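Local coordinates for ABC transporter substrate-binding protein (Rhizobium radiobacter, PDB 6TFX), which binds the opine mannopinic acid as a periplasmic solute-binding protein, probably delivering it to an ABC transporter for import into the bacterium, at residues A[22-27]-A[369-374]; A[384-389]-A[397-402]; A[91-96]-A[101-106]. All coordinates share one frame; numbering follows the deposited sequence.

Contact 1 (A[22-27]-A[369-374]); sequences FATTTS and AWHQMI. With N72 ((2~{R})-2-[[(3~{R},4~{R},5~{S})-3,4,5,6-tetrakis(oxidanyl)-2-oxidanylidene-hexyl]amino]pentanedioic acid), chain C.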
loop_
_atom_site.group_PDB
_atom_site.type_symbol
_atom_site.label_atom_id
_atom_site.label_comp_id
_atom_site.label_asym_id
_atom_site.label_seq_id
_atom_site.Cartn_x
_atom_site.Cartn_y
_atom_site.Cartn_z
ATOM N N PHE A 22 -0.950 11.804 -0.743
ATOM C CA PHE A 22 -0.475 11.513 0.615
ATOM C C PHE A 22 -1.098 10.263 1.222
ATOM O O PHE A 22 -0.525 9.706 2.146
ATOM C CB PHE A 22 -0.666 12.695 1.565
ATOM C CG PHE A 22 0.243 13.839 1.220
ATOM C CD1 PHE A 22 1.567 13.856 1.663
ATOM C CD2 PHE A 22 -0.238 14.942 0.513
ATOM C CE1 PHE A 22 2.413 14.938 1.351
ATOM C CE2 PHE A 22 0.597 16.035 0.231
ATOM C CZ PHE A 22 1.913 16.021 0.653
ATOM N N ALA A 23 -2.296 9.865 0.761
ATOM C CA ALA A 23 -2.996 8.737 1.371
ATOM C C ALA A 23 -2.126 7.483 1.307
ATOM O O ALA A 23 -1.724 7.066 0.218
ATOM C CB ALA A 23 -4.335 8.520 0.679
ATOM N N THR A 24 -1.800 6.933 2.500
ATOM C CA THR A 24 -0.869 5.809 2.656
ATOM C C THR A 24 -1.453 4.619 3.399
ATOM O O THR A 24 -1.184 3.481 3.015
ATOM C CB THR A 24 0.389 6.330 3.363
ATOM O OG1 THR A 24 0.961 7.386 2.577
ATOM C CG2 THR A 24 1.427 5.241 3.615
ATOM N N THR A 25 -2.247 4.866 4.469
ATOM C CA THR A 25 -2.818 3.729 5.191
ATOM C C THR A 25 -3.802 3.004 4.266
ATOM O O THR A 25 -4.378 3.627 3.356
ATOM C CB THR A 25 -3.530 4.193 6.462
ATOM O OG1 THR A 25 -4.676 4.943 6.086
ATOM C CG2 THR A 25 -2.615 5.030 7.394
ATOM N N THR A 26 -4.038 1.708 4.517
ATOM C CA THR A 26 -5.000 0.987 3.665
ATOM C C THR A 26 -6.364 1.711 3.676
ATOM O O THR A 26 -6.994 1.847 2.615
ATOM C CB THR A 26 -5.179 -0.445 4.177
ATOM O OG1 THR A 26 -3.967 -1.143 3.921
ATOM C CG2 THR A 26 -6.311 -1.177 3.455
ATOM N N SER A 27 -6.816 2.171 4.858
ATOM C CA SER A 27 -8.133 2.808 4.929
ATOM C C SER A 27 -8.209 4.082 4.077
ATOM O O SER A 27 -9.176 4.269 3.337
ATOM C CB SER A 27 -8.517 3.110 6.368
ATOM O OG SER A 27 -9.850 3.600 6.374
ATOM N N ALA A 369 -1.081 7.774 13.502
ATOM C CA ALA A 369 -0.077 8.485 14.310
ATOM C C ALA A 369 1.263 7.742 14.245
ATOM O O ALA A 369 2.326 8.372 14.231
ATOM C CB ALA A 369 -0.539 8.571 15.759
ATOM N N TRP A 370 1.209 6.383 14.268
ATOM C CA TRP A 370 2.405 5.545 14.187
ATOM C C TRP A 370 3.109 5.804 12.830
ATOM O O TRP A 370 4.325 5.985 12.814
ATOM C CB TRP A 370 1.996 4.081 14.323
ATOM C CG TRP A 370 3.073 3.094 13.987
ATOM C CD1 TRP A 370 4.116 2.699 14.780
ATOM C CD2 TRP A 370 3.189 2.362 12.766
ATOM N NE1 TRP A 370 4.865 1.738 14.131
ATOM C CE2 TRP A 370 4.308 1.501 12.896
ATOM C CE3 TRP A 370 2.432 2.325 11.581
ATOM C CZ2 TRP A 370 4.703 0.622 11.871
ATOM C CZ3 TRP A 370 2.780 1.419 10.593
ATOM C CH2 TRP A 370 3.928 0.603 10.724
ATOM N N HIS A 371 2.338 5.878 11.723
ATOM C CA HIS A 371 2.898 6.187 10.397
ATOM C C HIS A 371 3.671 7.509 10.432
ATOM O O HIS A 371 4.693 7.628 9.780
ATOM C CB HIS A 371 1.775 6.294 9.338
ATOM C CG HIS A 371 1.509 5.008 8.644
ATOM N ND1 HIS A 371 2.301 4.589 7.586
ATOM C CD2 HIS A 371 0.570 4.061 8.888
ATOM C CE1 HIS A 371 1.811 3.409 7.208
ATOM N NE2 HIS A 371 0.776 3.050 7.957
ATOM N N GLN A 372 3.167 8.502 11.173
ATOM C CA GLN A 372 3.856 9.795 11.277
ATOM C C GLN A 372 5.131 9.637 12.126
ATOM O O GLN A 372 6.169 10.179 11.771
ATOM C CB GLN A 372 2.910 10.813 11.927
ATOM C CG GLN A 372 3.441 12.235 11.906
ATOM C CD GLN A 372 2.464 13.179 12.550
ATOM O OE1 GLN A 372 2.535 13.437 13.750
ATOM N NE2 GLN A 372 1.529 13.716 11.773
ATOM N N MET A 373 5.042 8.902 13.256
ATOM C CA MET A 373 6.181 8.711 14.162
ATOM C C MET A 373 7.334 7.997 13.509
ATOM O O MET A 373 8.468 8.446 13.623
ATOM C CB MET A 373 5.770 7.963 15.428
ATOM C CG MET A 373 4.904 8.791 16.332
ATOM S SD MET A 373 4.607 7.883 17.877
ATOM C CE MET A 373 6.162 7.988 18.650
ATOM N N ILE A 374 7.066 6.910 12.781
ATOM C CA ILE A 374 8.183 6.170 12.166
ATOM C C ILE A 374 8.893 6.993 11.105
ATOM O O ILE A 374 10.084 6.800 10.879
ATOM C CB ILE A 374 7.707 4.800 11.651
ATOM C CG1 ILE A 374 6.620 4.966 10.559
ATOM C CG2 ILE A 374 7.196 3.947 12.842
ATOM C CD1 ILE A 374 6.109 3.609 10.016
HETATM O OAB N72 C . -0.724 -8.816 9.862
HETATM C CAF N72 C . -0.025 -7.858 9.042
HETATM C CAG N72 C . -0.720 -6.474 8.817
HETATM O OAC N72 C . -2.070 -6.473 9.154
HETATM C CAH N72 C . -0.274 -5.839 7.499
HETATM O OAM N72 C . 0.371 -6.564 6.523
HETATM C CAI N72 C . -0.992 -5.015 6.447
HETATM O OAD N72 C . -2.351 -5.386 6.365
HETATM C CAJ N72 C . -0.658 -3.547 6.546
HETATM O OAE N72 C . 0.434 -3.221 7.078
HETATM C CAK N72 C . -1.675 -2.478 6.053
HETATM N N N72 C . -1.193 -1.805 4.871
HETATM C CA N72 C . -0.877 -0.427 4.865
HETATM C C N72 C . -0.760 0.290 6.181
HETATM O O N72 C . 0.237 0.526 6.972
HETATM C CB N72 C . 0.240 -0.158 3.854
HETATM C CG N72 C . 1.119 1.083 4.014
HETATM C CD N72 C . 1.679 1.605 2.688
HETATM O OE1 N72 C . 1.051 1.458 1.591
HETATM O OE2 N72 C . 2.777 2.205 2.703
HETATM O OXT N72 C . -1.919 0.711 6.355
#
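His371 lays its imidazole beside the methyl groups of two consecutive threonines, and the three side chains together border the glutamate-derived end of the bound opine, N72. The closer methyl is CG2 of Thr25, 3.6 Å from CD2 of His371; CG2 of Thr24 comes to 4.1 Å from CE1 of His371. Both arrive obliquely to the ring. The two backbones stay well apart, with about 110 Å² buried between the segments, and the ligand does much of the bridging.

One carboxylate of N72 is held from both segments. NE2 of His371 donates to its atom O at 2.8 Å, the oxygen lying at the ring edge and in the ring plane, while the backbone N of Thr26 donates to OXT at 3.0 Å. The other ring nitrogen, ND1, is hydrogen-bonded to Arg375, which should help fix the rotation of the ring, and CZ3 of Trp370 sits 3.7 Å above one face.

The threonines divide their labour between methyl and hydroxyl. Thr25 is the N-cap of helix 26-35: with chi1 at 68°, OG1 lies between the backbone N and the carbonyl carbon and accepts from the N of Asp28, leaving CG2 for the histidine. Thr24 instead has OG1 bonded to the carbonyl O of Phe22 at 2.8 Å, its CG2 placed near OE2 of the ligand. The N-terminal end of helix 26-35 thus meets the carboxylate with a backbone N-H, and its dipole would probably favour the negative charge. Segment 22-27 leads into that helix across the pocket from helix 367-374, whose Trp370 and Ile374 pack on Val382 of strand 381-386.

Contact 2 (A[384-389]-A[397-402]); sequences YGAARF and TQFYHS. With N72 ((2~{R})-2-[[(3~{R},4~{R},5~{S})-3,4,5,6-tetrakis(oxidanyl)-2-oxidanylidene-hexyl]amino]pentanedioic acid), chain C.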
loop_
_atom_site.group_PDB
_atom_site.type_symbol
_atom_site.label_atom_id
_atom_site.label_comp_id
_atom_site.label_asym_id
_atom_site.label_seq_id
_atom_site.Cartn_x
_atom_site.Cartn_y
_atom_site.Cartn_z
ATOM N N TYR A 384 6.703 -3.041 9.326
ATOM C CA TYR A 384 5.892 -2.377 8.305
ATOM C C TYR A 384 5.419 -3.466 7.332
ATOM O O TYR A 384 6.189 -4.372 6.982
ATOM C CB TYR A 384 6.787 -1.388 7.540
ATOM C CG TYR A 384 6.032 -0.285 6.830
ATOM C CD1 TYR A 384 5.675 0.889 7.503
ATOM C CD2 TYR A 384 5.672 -0.410 5.486
ATOM C CE1 TYR A 384 4.996 1.915 6.847
ATOM C CE2 TYR A 384 4.975 0.602 4.827
ATOM C CZ TYR A 384 4.605 1.748 5.525
ATOM O OH TYR A 384 3.983 2.793 4.892
ATOM N N GLY A 385 4.182 -3.348 6.865
ATOM C CA GLY A 385 3.648 -4.326 5.920
ATOM C C GLY A 385 3.061 -3.609 4.726
ATOM O O GLY A 385 2.178 -2.760 4.890
ATOM N N ALA A 386 3.536 -3.928 3.520
ATOM C CA ALA A 386 3.025 -3.225 2.334
ATOM C C ALA A 386 3.353 -3.996 1.076
ATOM O O ALA A 386 4.230 -4.866 1.080
ATOM C CB ALA A 386 3.684 -1.853 2.222
ATOM N N ALA A 387 2.661 -3.625 -0.005
ATOM C CA ALA A 387 2.962 -4.099 -1.354
ATOM C C ALA A 387 3.095 -2.864 -2.244
ATOM O O ALA A 387 2.548 -1.798 -1.918
ATOM C CB ALA A 387 1.869 -5.023 -1.898
ATOM N N ARG A 388 3.793 -3.004 -3.390
ATOM C CA ARG A 388 3.907 -1.894 -4.333
ATOM C C ARG A 388 3.662 -2.488 -5.733
ATOM O O ARG A 388 3.393 -3.700 -5.846
ATOM C CB ARG A 388 5.308 -1.249 -4.235
ATOM C CG ARG A 388 5.527 -0.451 -2.919
ATOM C CD ARG A 388 4.589 0.763 -2.860
ATOM N NE ARG A 388 4.797 1.639 -1.700
ATOM C CZ ARG A 388 4.036 1.633 -0.616
ATOM N NH1 ARG A 388 3.093 0.707 -0.461
ATOM N NH2 ARG A 388 4.234 2.530 0.344
ATOM N N PHE A 389 3.761 -1.659 -6.807
ATOM C CA PHE A 389 3.591 -2.238 -8.161
ATOM C C PHE A 389 4.544 -3.442 -8.297
ATOM O O PHE A 389 5.664 -3.387 -7.778
ATOM C CB PHE A 389 3.901 -1.213 -9.262
ATOM C CG PHE A 389 2.977 -0.024 -9.295
ATOM C CD1 PHE A 389 1.597 -0.194 -9.249
ATOM C CD2 PHE A 389 3.483 1.266 -9.406
ATOM C CE1 PHE A 389 0.736 0.913 -9.292
ATOM C CE2 PHE A 389 2.623 2.374 -9.438
ATOM C CZ PHE A 389 1.255 2.187 -9.383
ATOM N N THR A 397 13.515 0.531 -4.412
ATOM C CA THR A 397 13.860 1.947 -4.321
ATOM C C THR A 397 13.233 2.564 -3.071
ATOM O O THR A 397 13.899 3.317 -2.358
ATOM C CB THR A 397 13.410 2.694 -5.591
ATOM O OG1 THR A 397 14.129 2.156 -6.716
ATOM C CG2 THR A 397 13.632 4.199 -5.477
ATOM N N GLN A 398 11.947 2.291 -2.837
ATOM C CA GLN A 398 11.253 2.973 -1.732
ATOM C C GLN A 398 11.707 2.562 -0.338
ATOM O O GLN A 398 11.782 3.406 0.569
ATOM C CB GLN A 398 9.739 2.759 -1.900
ATOM C CG GLN A 398 9.236 3.411 -3.215
ATOM C CD GLN A 398 7.750 3.275 -3.374
ATOM O OE1 GLN A 398 7.007 3.256 -2.405
ATOM N NE2 GLN A 398 7.293 3.222 -4.617
ATOM N N PHE A 399 11.971 1.268 -0.156
ATOM C CA PHE A 399 12.337 0.773 1.175
ATOM C C PHE A 399 13.844 0.681 1.415
ATOM O O PHE A 399 14.250 0.667 2.597
ATOM C CB PHE A 399 11.749 -0.622 1.373
ATOM C CG PHE A 399 10.275 -0.616 1.647
ATOM C CD1 PHE A 399 9.796 -0.466 2.954
ATOM C CD2 PHE A 399 9.359 -0.713 0.603
ATOM C CE1 PHE A 399 8.418 -0.450 3.213
ATOM C CE2 PHE A 399 7.974 -0.652 0.854
ATOM C CZ PHE A 399 7.513 -0.557 2.163
ATOM N N TYR A 400 14.669 0.550 0.357
ATOM C CA TYR A 400 16.075 0.259 0.576
ATOM C C TYR A 400 17.108 1.165 -0.114
ATOM O O TYR A 400 18.285 1.036 0.230
ATOM C CB TYR A 400 16.365 -1.214 0.199
ATOM C CG TYR A 400 15.397 -2.189 0.834
ATOM C CD1 TYR A 400 15.280 -2.289 2.224
ATOM C CD2 TYR A 400 14.569 -2.997 0.049
ATOM C CE1 TYR A 400 14.367 -3.164 2.811
ATOM C CE2 TYR A 400 13.653 -3.872 0.628
ATOM C CZ TYR A 400 13.527 -3.924 2.007
ATOM O OH TYR A 400 12.622 -4.785 2.584
ATOM N N HIS A 401 16.709 2.043 -1.060
ATOM C CA HIS A 401 17.715 2.914 -1.691
ATOM C C HIS A 401 18.014 4.065 -0.727
ATOM O O HIS A 401 17.088 4.558 -0.078
ATOM C CB HIS A 401 17.200 3.453 -3.022
ATOM C CG HIS A 401 18.247 4.190 -3.794
ATOM N ND1 HIS A 401 18.606 5.490 -3.473
ATOM C CD2 HIS A 401 19.034 3.759 -4.809
ATOM C CE1 HIS A 401 19.560 5.827 -4.335
ATOM N NE2 HIS A 401 19.845 4.819 -5.161
ATOM N N SER A 402 19.286 4.465 -0.596
ATOM C CA SER A 402 19.609 5.505 0.395
ATOM C C SER A 402 18.869 6.842 0.180
ATOM O O SER A 402 18.688 7.595 1.153
ATOM C CB SER A 402 21.117 5.738 0.489
ATOM O OG SER A 402 21.527 6.401 -0.687
HETATM O OAB N72 C . -0.724 -8.816 9.862
HETATM C CAF N72 C . -0.025 -7.858 9.042
HETATM C CAG N72 C . -0.720 -6.474 8.817
HETATM O OAC N72 C . -2.070 -6.473 9.154
HETATM C CAH N72 C . -0.274 -5.839 7.499
HETATM O OAM N72 C . 0.371 -6.564 6.523
HETATM C CAI N72 C . -0.992 -5.015 6.447
HETATM O OAD N72 C . -2.351 -5.386 6.365
HETATM C CAJ N72 C . -0.658 -3.547 6.546
HETATM O OAE N72 C . 0.434 -3.221 7.078
HETATM C CAK N72 C . -1.675 -2.478 6.053
HETATM N N N72 C . -1.193 -1.805 4.871
HETATM C CA N72 C . -0.877 -0.427 4.865
HETATM C C N72 C . -0.760 0.290 6.181
HETATM O O N72 C . 0.237 0.526 6.972
HETATM C CB N72 C . 0.240 -0.158 3.854
HETATM C CG N72 C . 1.119 1.083 4.014
HETATM C CD N72 C . 1.679 1.605 2.688
HETATM O OE1 N72 C . 1.051 1.458 1.591
HETATM O OE2 N72 C . 2.777 2.205 2.703
HETATM O OXT N72 C . -1.919 0.711 6.355
HETATM O O HOH W 1 5.333 4.931 -0.828
#
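This is a buried contact between the end of a sheet strand and the helix that soon follows it: strand 381-386 runs into a loop whose Arg388 reaches the bound opine, N72, and helix 392-400 packs against both. Its polar half is centred on the guanidinium. NE of Arg388 donates to OE1 of Gln398 at 2.8 Å with an N-H...O angle of 160°, the oxygen lying in the guanidinium plane although the amide is turned 48° from it. A water also bridges the pair, accepting from NH2 of Arg388 and donating to the same OE1, which therefore receives two bonds.

The other two nitrogens face the ligand's side-chain carboxylate, NH1 of Arg388 to N72 OE1 at 3.0 Å and NH2 to N72 OE2 at 2.8 Å, a paired side-by-side grip. The chain bends at chi2, consistent with NH1 also donating to the carbonyl O of Ala387. Gln398, extended beyond CG, acts as a second-shell residue that positions the arginine. From another direction OH of Tyr384 donates to N72 OE2 at 2.6 Å, with OE2 near the plane of its ring; the hydroxyl is also bonded to Arg375.

The apolar half is aromatic and methyl packing. Phe399 presents its ring edge, CE1 approaching CD2 of Tyr384 at 3.6 Å, and the ring planes are inclined at 63°. The CB of Ala386 meets the same edge, 4.0 Å from CZ of Phe399. Strand 381-386 also pairs, antiparallel, with strand 240-255 through backbone bonds of Tyr384 with Leu252 and Ala386 with Leu250, while Tyr400 of helix 392-400 also touches Leu252, so the helix packs on both strands.

Contact 3 (A[91-96]-A[101-106]); sequences VVFSLD and PKRSAF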
loop_
_atom_site.group_PDB
_atom_site.type_symbol
_atom_site.label_atom_id
_atom_site.label_comp_id
_atom_site.label_asym_id
_atom_site.label_seq_id
_atom_site.Cartn_x
_atom_site.Cartn_y
_atom_site.Cartn_z
ATOM N N VAL A 91 -4.967 17.796 -15.173
ATOM C CA VAL A 91 -3.994 16.701 -15.274
ATOM C C VAL A 91 -2.581 17.238 -15.072
ATOM O O VAL A 91 -1.800 16.645 -14.325
ATOM C CB VAL A 91 -4.139 15.925 -16.600
ATOM C CG1 VAL A 91 -3.039 14.874 -16.745
ATOM C CG2 VAL A 91 -5.527 15.288 -16.698
ATOM N N VAL A 92 -2.248 18.365 -15.746
ATOM C CA VAL A 92 -0.932 18.986 -15.583
ATOM C C VAL A 92 -0.734 19.340 -14.117
ATOM O O VAL A 92 0.315 19.034 -13.556
ATOM C CB VAL A 92 -0.795 20.248 -16.488
ATOM C CG1 VAL A 92 0.506 20.995 -16.196
ATOM C CG2 VAL A 92 -0.866 19.841 -17.964
ATOM N N PHE A 93 -1.745 20.002 -13.492
ATOM C CA PHE A 93 -1.617 20.396 -12.103
ATOM C C PHE A 93 -1.381 19.166 -11.202
ATOM O O PHE A 93 -0.484 19.166 -10.341
ATOM C CB PHE A 93 -2.874 21.155 -11.647
ATOM C CG PHE A 93 -2.883 21.420 -10.160
ATOM C CD1 PHE A 93 -2.164 22.483 -9.622
ATOM C CD2 PHE A 93 -3.565 20.572 -9.291
ATOM C CE1 PHE A 93 -2.140 22.701 -8.236
ATOM C CE2 PHE A 93 -3.525 20.782 -7.906
ATOM C CZ PHE A 93 -2.812 21.838 -7.396
ATOM N N SER A 94 -2.180 18.109 -11.426
ATOM C CA SER A 94 -2.111 16.916 -10.577
ATOM C C SER A 94 -0.795 16.180 -10.686
ATOM O O SER A 94 -0.199 15.852 -9.653
ATOM C CB SER A 94 -3.253 15.960 -10.886
ATOM O OG SER A 94 -4.493 16.592 -10.664
ATOM N N LEU A 95 -0.347 15.898 -11.927
ATOM C CA LEU A 95 0.914 15.162 -12.142
ATOM C C LEU A 95 2.111 15.983 -11.713
ATOM O O LEU A 95 3.051 15.428 -11.138
ATOM C CB LEU A 95 1.042 14.680 -13.593
ATOM C CG LEU A 95 0.013 13.623 -13.979
ATOM C CD1 LEU A 95 0.229 13.192 -15.422
ATOM C CD2 LEU A 95 0.097 12.359 -13.053
ATOM N N ASP A 96 2.047 17.338 -11.882
ATOM C CA ASP A 96 3.175 18.128 -11.389
ATOM C C ASP A 96 3.198 18.110 -9.864
ATOM O O ASP A 96 4.273 18.212 -9.263
ATOM C CB ASP A 96 3.083 19.582 -11.866
ATOM C CG ASP A 96 3.474 19.780 -13.316
ATOM O OD1 ASP A 96 4.075 18.837 -13.913
ATOM O OD2 ASP A 96 3.202 20.883 -13.858
ATOM N N PRO A 101 8.443 16.635 -4.494
ATOM C CA PRO A 101 8.656 16.108 -3.126
ATOM C C PRO A 101 8.079 16.967 -2.008
ATOM O O PRO A 101 7.884 16.475 -0.904
ATOM C CB PRO A 101 10.183 15.965 -3.017
ATOM C CG PRO A 101 10.743 16.774 -4.080
ATOM C CD PRO A 101 9.729 16.837 -5.199
ATOM N N LYS A 102 7.779 18.234 -2.304
ATOM C CA LYS A 102 7.203 19.153 -1.321
ATOM C C LYS A 102 5.682 19.045 -1.205
ATOM O O LYS A 102 5.112 19.600 -0.257
ATOM C CB LYS A 102 7.593 20.603 -1.683
ATOM C CG LYS A 102 9.093 20.873 -1.582
ATOM C CD LYS A 102 9.439 22.310 -1.945
ATOM C CE LYS A 102 10.926 22.554 -1.832
ATOM N NZ LYS A 102 11.294 23.913 -2.301
ATOM N N ARG A 103 5.015 18.359 -2.165
ATOM C CA ARG A 103 3.550 18.287 -2.209
ATOM C C ARG A 103 3.022 16.867 -2.447
ATOM O O ARG A 103 1.857 16.695 -2.798
ATOM C CB ARG A 103 3.021 19.214 -3.319
ATOM C CG ARG A 103 3.396 20.689 -3.130
ATOM C CD ARG A 103 2.720 21.582 -4.169
ATOM N NE ARG A 103 3.322 21.385 -5.487
ATOM C CZ ARG A 103 2.662 21.479 -6.641
ATOM N NH1 ARG A 103 1.366 21.780 -6.652
ATOM N NH2 ARG A 103 3.291 21.267 -7.790
ATOM N N SER A 104 3.869 15.852 -2.235
ATOM C CA SER A 104 3.472 14.485 -2.523
ATOM C C SER A 104 4.361 13.537 -1.733
ATOM O O SER A 104 5.545 13.838 -1.532
ATOM C CB SER A 104 3.696 14.232 -4.010
ATOM O OG SER A 104 3.511 12.865 -4.344
ATOM N N ALA A 105 3.800 12.405 -1.307
ATOM C CA ALA A 105 4.585 11.397 -0.590
ATOM C C ALA A 105 5.164 10.394 -1.594
ATOM O O ALA A 105 5.939 9.517 -1.201
ATOM C CB ALA A 105 3.700 10.661 0.412
ATOM N N PHE A 106 4.788 10.517 -2.884
ATOM C CA PHE A 106 5.136 9.545 -3.922
ATOM C C PHE A 106 5.948 10.107 -5.083
ATOM O O PHE A 106 5.994 9.496 -6.160
ATOM C CB PHE A 106 3.827 8.903 -4.428
ATOM C CG PHE A 106 2.891 8.446 -3.328
ATOM C CD1 PHE A 106 3.320 7.542 -2.352
ATOM C CD2 PHE A 106 1.590 8.935 -3.249
ATOM C CE1 PHE A 106 2.460 7.132 -1.321
ATOM C CE2 PHE A 106 0.718 8.484 -2.248
ATOM C CZ PHE A 106 1.169 7.613 -1.270
HETATM O O HOH W 2 1.144 21.446 -9.670
#
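Arg103 reaches back from the loop to the helix that precedes it. Its CB points toward helix 88-98, and CG lies anti to the carbonyl carbon. The chain then runs extended through CG and CD and bends at chi3 (-72°), which brings the guanidinium round to the helix. NE forms a salt bridge with Asp100, the main charged partner of this arginine, so the charge is paired within its own turn, and the helix is reached mainly through water.

At the tip the two terminal nitrogens meet different residues. NH1 comes within 4.0 Å of CE1 of Phe93, a loose approach in which the phenyl carbon lies at the edge of the guanidinium and the two planes are 68° apart. NH2 lies 3.5 Å from the carbonyl O of Asp96, near the C-terminal end of the helix. The firmer link is through water: NH2 donates at 2.9 Å to a water that in turn donates to the carbonyl O of Phe93, also at 2.9 Å. A positive group beside these carbonyls would probably interact favourably with the helix dipole.

The carboxylate of Asp96 turns elsewhere, its OD1 forming a salt bridge with Arg99. Further along the loop, OG of Ser104 accepts from the backbone N of Phe106 at 3.0 Å, making an ST turn, and is also bonded to the O of Ala98. This is surface packing that ties a loop to the end of its helix. Val92 and Leu95 of helix 88-98 pack on strand 113-118, Leu95 also reaches strand 123-128, and Phe93 rests against helix 150-156.

In the fold
Contacts 1 and 2 are buried and share the ligand, each holding one of its two carboxylates: contact 1 with a histidine and a helix-start N-H, contact 2 with an arginine and a tyrosine. They also touch directly, as Trp370 and Ile374 pack on Tyr384, and helix 367-374 is followed in the chain by strand 381-386. Contact 3 lies at the surface, away from the ligand pocket and the magnesium site at Cys418 and Cys453, and relies on water and local salt bridges instead of ligand bonds. It lies in the long chain segment between the halves of contact 1 and meets it through Phe22 against Arg103 and Ser104, and Ala23 against Phe106; contact 2 does not touch it.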